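11S globulin subunit beta (Cucurbita maxima, PDB 2E9Q) serves as a seed storage protein, a hexameric 11S globulin laid down as a nutrient reserve. Local coordinates at residues A61-P72 and S153-R164. Numbering follows the deposited sequence.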
loop_
_atom_site.group_PDB
_atom_site.type_symbol
_atom_site.label_atom_id
_atom_site.label_comp_id
_atom_site.label_asym_id
_atom_site.label_seq_id
_atom_site.Cartn_x
_atom_site.Cartn_y
_atom_site.Cartn_z
ATOM N N ALA A 61 8.348 -2.978 12.084
ATOM C CA ALA A 61 8.855 -2.469 10.825
ATOM C C ALA A 61 8.961 -3.539 9.740
ATOM O O ALA A 61 9.110 -3.217 8.575
ATOM C CB ALA A 61 10.214 -1.806 11.046
ATOM N N GLY A 62 8.863 -4.805 10.119
ATOM C CA GLY A 62 8.962 -5.865 9.139
ATOM C C GLY A 62 10.340 -5.875 8.501
ATOM O O GLY A 62 10.486 -5.880 7.276
ATOM N N VAL A 63 11.365 -5.865 9.338
ATOM C CA VAL A 63 12.719 -5.878 8.830
ATOM C C VAL A 63 13.419 -7.158 9.266
ATOM O O VAL A 63 13.021 -7.799 10.248
ATOM C CB VAL A 63 13.538 -4.655 9.351
ATOM C CG1 VAL A 63 12.731 -3.378 9.187
ATOM C CG2 VAL A 63 13.923 -4.852 10.800
ATOM N N ASN A 64 14.446 -7.527 8.513
ATOM C CA ASN A 64 15.261 -8.692 8.806
ATOM C C ASN A 64 16.691 -8.222 8.589
ATOM O O ASN A 64 16.943 -7.337 7.760
ATOM C CB ASN A 64 14.975 -9.835 7.835
ATOM C CG ASN A 64 13.527 -10.266 7.839
ATOM O OD1 ASN A 64 12.644 -9.541 7.366
ATOM N ND2 ASN A 64 13.272 -11.454 8.368
ATOM N N MET A 65 17.621 -8.799 9.341
ATOM C CA MET A 65 19.036 -8.461 9.220
ATOM C C MET A 65 19.832 -9.760 9.152
ATOM O O MET A 65 19.645 -10.665 9.970
ATOM C CB MET A 65 19.496 -7.642 10.427
ATOM C CG MET A 65 20.873 -6.995 10.272
ATOM S SD MET A 65 20.862 -5.593 9.132
ATOM C CE MET A 65 19.870 -4.442 10.050
ATOM N N ILE A 66 20.720 -9.846 8.171
ATOM C CA ILE A 66 21.548 -11.020 7.968
ATOM C C ILE A 66 22.978 -10.556 7.722
ATOM O O ILE A 66 23.201 -9.527 7.077
ATOM C CB ILE A 66 21.063 -11.803 6.746
ATOM C CG1 ILE A 66 19.620 -12.244 6.971
ATOM C CG2 ILE A 66 21.967 -12.992 6.472
ATOM C CD1 ILE A 66 19.004 -12.927 5.780
ATOM N N ARG A 67 23.945 -11.292 8.265
ATOM C CA ARG A 67 25.348 -10.954 8.063
ATOM C C ARG A 67 26.052 -12.179 7.507
ATOM O O ARG A 67 26.017 -13.266 8.094
ATOM C CB ARG A 67 26.016 -10.499 9.365
ATOM C CG ARG A 67 27.526 -10.207 9.224
ATOM C CD ARG A 67 28.080 -9.478 10.445
ATOM N NE ARG A 67 27.818 -10.227 11.673
ATOM C CZ ARG A 67 27.889 -9.721 12.900
ATOM N NH1 ARG A 67 27.628 -10.496 13.945
ATOM N NH2 ARG A 67 28.214 -8.447 13.093
ATOM N N HIS A 68 26.670 -12.000 6.348
ATOM C CA HIS A 68 27.384 -13.078 5.702
ATOM C C HIS A 68 28.877 -12.848 5.813
ATOM O O HIS A 68 29.370 -11.743 5.604
ATOM C CB HIS A 68 27.000 -13.158 4.229
ATOM C CG HIS A 68 25.668 -13.790 3.978
ATOM N ND1 HIS A 68 24.738 -13.249 3.119
ATOM C CD2 HIS A 68 25.139 -14.955 4.419
ATOM C CE1 HIS A 68 23.695 -14.056 3.037
ATOM N NE2 HIS A 68 23.915 -15.100 3.818
ATOM N N THR A 69 29.598 -13.903 6.149
ATOM C CA THR A 69 31.038 -13.819 6.259
ATOM C C THR A 69 31.563 -14.860 5.299
ATOM O O THR A 69 31.471 -16.062 5.552
ATOM C CB THR A 69 31.504 -14.110 7.687
ATOM O OG1 THR A 69 31.106 -13.022 8.537
ATOM C CG2 THR A 69 33.013 -14.256 7.732
ATOM N N ILE A 70 32.093 -14.389 4.178
ATOM C CA ILE A 70 32.598 -15.280 3.154
ATOM C C ILE A 70 34.110 -15.247 3.129
ATOM O O ILE A 70 34.732 -14.191 2.976
ATOM C CB ILE A 70 32.025 -14.884 1.781
ATOM C CG1 ILE A 70 30.496 -14.816 1.888
ATOM C CG2 ILE A 70 32.445 -15.899 0.708
ATOM C CD1 ILE A 70 29.831 -14.204 0.695
ATOM N N ARG A 71 34.705 -16.419 3.295
ATOM C CA ARG A 71 36.154 -16.514 3.308
ATOM C C ARG A 71 36.684 -16.508 1.883
ATOM O O ARG A 71 35.950 -16.809 0.936
ATOM C CB ARG A 71 36.580 -17.813 3.992
ATOM C CG ARG A 71 36.010 -18.013 5.384
ATOM C CD ARG A 71 36.026 -19.488 5.758
ATOM N NE ARG A 71 35.338 -19.734 7.019
ATOM C CZ ARG A 71 34.765 -20.885 7.338
ATOM N NH1 ARG A 71 34.796 -21.899 6.489
ATOM N NH2 ARG A 71 34.153 -21.017 8.504
ATOM N N PRO A 72 37.968 -16.152 1.710
ATOM C CA PRO A 72 38.596 -16.107 0.387
ATOM C C PRO A 72 38.225 -17.308 -0.465
ATOM O O PRO A 72 38.208 -18.442 0.017
ATOM C CB PRO A 72 40.072 -16.054 0.725
ATOM C CG PRO A 72 40.065 -15.148 1.929
ATOM C CD PRO A 72 38.930 -15.746 2.751
ATOM N N SER A 153 41.095 -10.942 2.535
ATOM C CA SER A 153 40.401 -10.827 3.814
ATOM C C SER A 153 39.042 -11.501 3.662
ATOM O O SER A 153 38.659 -11.891 2.561
ATOM C CB SER A 153 40.172 -9.356 4.163
ATOM O OG SER A 153 39.128 -8.813 3.369
ATOM N N ASP A 154 38.310 -11.637 4.761
ATOM C CA ASP A 154 36.980 -12.236 4.694
ATOM C C ASP A 154 36.027 -11.183 4.140
ATOM O O ASP A 154 36.162 -10.001 4.431
ATOM C CB ASP A 154 36.477 -12.653 6.082
ATOM C CG ASP A 154 37.253 -13.813 6.674
ATOM O OD1 ASP A 154 37.312 -14.895 6.046
ATOM O OD2 ASP A 154 37.793 -13.643 7.786
ATOM N N LEU A 155 35.056 -11.615 3.354
ATOM C CA LEU A 155 34.082 -10.691 2.792
ATOM C C LEU A 155 32.911 -10.604 3.778
ATOM O O LEU A 155 32.210 -11.593 3.970
ATOM C CB LEU A 155 33.580 -11.234 1.456
ATOM C CG LEU A 155 33.193 -10.266 0.344
ATOM C CD1 LEU A 155 32.234 -10.979 -0.582
ATOM C CD2 LEU A 155 32.573 -8.997 0.907
ATOM N N VAL A 156 32.710 -9.443 4.400
ATOM C CA VAL A 156 31.612 -9.257 5.361
ATOM C C VAL A 156 30.476 -8.395 4.781
ATOM O O VAL A 156 30.669 -7.211 4.471
ATOM C CB VAL A 156 32.122 -8.608 6.684
ATOM C CG1 VAL A 156 30.988 -8.505 7.699
ATOM C CG2 VAL A 156 33.273 -9.436 7.267
ATOM N N LEU A 157 29.296 -9.002 4.658
ATOM C CA LEU A 157 28.114 -8.350 4.096
ATOM C C LEU A 157 26.929 -8.178 5.050
ATOM O O LEU A 157 26.420 -9.152 5.625
ATOM C CB LEU A 157 27.634 -9.147 2.897
ATOM C CG LEU A 157 28.771 -9.523 1.950
ATOM C CD1 LEU A 157 28.308 -10.591 0.978
ATOM C CD2 LEU A 157 29.247 -8.273 1.241
ATOM N N ILE A 158 26.477 -6.936 5.186
ATOM C CA ILE A 158 25.336 -6.624 6.029
ATOM C C ILE A 158 24.085 -6.545 5.143
ATOM O O ILE A 158 23.885 -5.577 4.411
ATOM C CB ILE A 158 25.548 -5.285 6.747
ATOM C CG1 ILE A 158 26.924 -5.269 7.423
ATOM C CG2 ILE A 158 24.435 -5.073 7.762
ATOM C CD1 ILE A 158 27.149 -6.414 8.415
ATOM N N VAL A 159 23.258 -7.581 5.219
ATOM C CA VAL A 159 22.043 -7.687 4.427
ATOM C C VAL A 159 20.764 -7.236 5.123
ATOM O O VAL A 159 20.322 -7.858 6.089
ATOM C CB VAL A 159 21.821 -9.131 3.983
ATOM C CG1 VAL A 159 20.589 -9.223 3.078
ATOM C CG2 VAL A 159 23.079 -9.660 3.293
ATOM N N PHE A 160 20.171 -6.159 4.615
ATOM C CA PHE A 160 18.932 -5.621 5.139
ATOM C C PHE A 160 17.788 -5.984 4.192
ATOM O O PHE A 160 17.830 -5.691 2.992
ATOM C CB PHE A 160 19.046 -4.113 5.286
ATOM C CG PHE A 160 17.758 -3.437 5.650
ATOM C CD1 PHE A 160 16.994 -2.804 4.675
ATOM C CD2 PHE A 160 17.324 -3.403 6.976
ATOM C CE1 PHE A 160 15.809 -2.137 5.014
ATOM C CE2 PHE A 160 16.141 -2.739 7.331
ATOM C CZ PHE A 160 15.381 -2.103 6.347
ATOM N N ALA A 161 16.779 -6.650 4.740
ATOM C CA ALA A 161 15.618 -7.074 3.972
ATOM C C ALA A 161 14.372 -6.512 4.619
ATOM O O ALA A 161 14.231 -6.527 5.846
ATOM C CB ALA A 161 15.548 -8.594 3.926
ATOM N N ASP A 162 13.466 -6.013 3.789
ATOM C CA ASP A 162 12.228 -5.429 4.275
ATOM C C ASP A 162 11.038 -6.202 3.728
ATOM O O ASP A 162 10.738 -6.140 2.530
ATOM C CB ASP A 162 12.168 -3.962 3.858
ATOM C CG ASP A 162 10.815 -3.335 4.095
ATOM O OD1 ASP A 162 10.147 -3.660 5.107
ATOM O OD2 ASP A 162 10.427 -2.491 3.259
ATOM N N THR A 163 10.370 -6.928 4.621
ATOM C CA THR A 163 9.216 -7.755 4.279
ATOM C C THR A 163 7.923 -6.974 4.153
ATOM O O THR A 163 6.974 -7.443 3.544
ATOM C CB THR A 163 9.007 -8.862 5.318
ATOM O OG1 THR A 163 8.754 -8.270 6.599
ATOM C CG2 THR A 163 10.250 -9.736 5.420
ATOM N N ARG A 164 7.864 -5.792 4.744
ATOM C CA ARG A 164 6.656 -4.991 4.617
ATOM C C ARG A 164 6.891 -4.066 3.434
ATOM O O ARG A 164 6.681 -2.856 3.505
ATOM C CB ARG A 164 6.390 -4.178 5.885
ATOM C CG ARG A 164 5.818 -4.999 7.029
ATOM C CD ARG A 164 5.354 -4.092 8.163
ATOM N NE ARG A 164 5.003 -4.858 9.349
ATOM C CZ ARG A 164 3.964 -5.683 9.430
ATOM N NH1 ARG A 164 3.731 -6.341 10.558
ATOM N NH2 ARG A 164 3.150 -5.838 8.394
#
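Thr163 turns OG1 between its backbone N and carbonyl carbon (chi1 61°), bringing the hydroxyl over Gly62 O. That oxygen is gripped twice by one residue: Thr163 N donates to Gly62 O at 2.9 Å, and Thr163 OG1, 3.0 Å from the same Gly62 O, stands above the carbonyl plane on the same face as the amide. A valine in place of Thr163 would probably cost Gly62 O the second of its two bonds and leave the turn after strand 155-162 held across this pair by the amide alone. Gly62, with positive phi, is the C-prime residue of a Schellman motif that ends helix 56-61, and Asp162 OD1 accepts from Arg164 N in an Asx turn; the end of the helix and the Asx turn thus meet here. Beyond them, strands 63-70 and 155-162 run antiparallel at 162°, joined by eight backbone bonds from Asn64-Ala161 to Ile70-Leu155.

On one face, Val63 CB approaches Phe160 CE2 to 3.8 Å, and one of two Met65 conformers places its CE at the edge of the same ring, 4.1 Å from Phe160 CD2. Arg67 runs alongside Ile158, its CD 3.8 Å from Ile158 CD1, and carries its guanidinium on to Glu49 and Tyr348. On the other face, Ile66 CB packs on Val159 CB, and Ile70 CD1 lies 3.9 Å from Leu157 CD1; Ile70 and Leu157 also touch strand 145-149, and Val159 touches Lys85. Adjacent strands separated by 80 residues fit the jelly-roll barrel of the N-terminal cupin domain, and Val346 of strand 345-350, from the second cupin, packs on Val63 and Phe160, so that face joins the two domains.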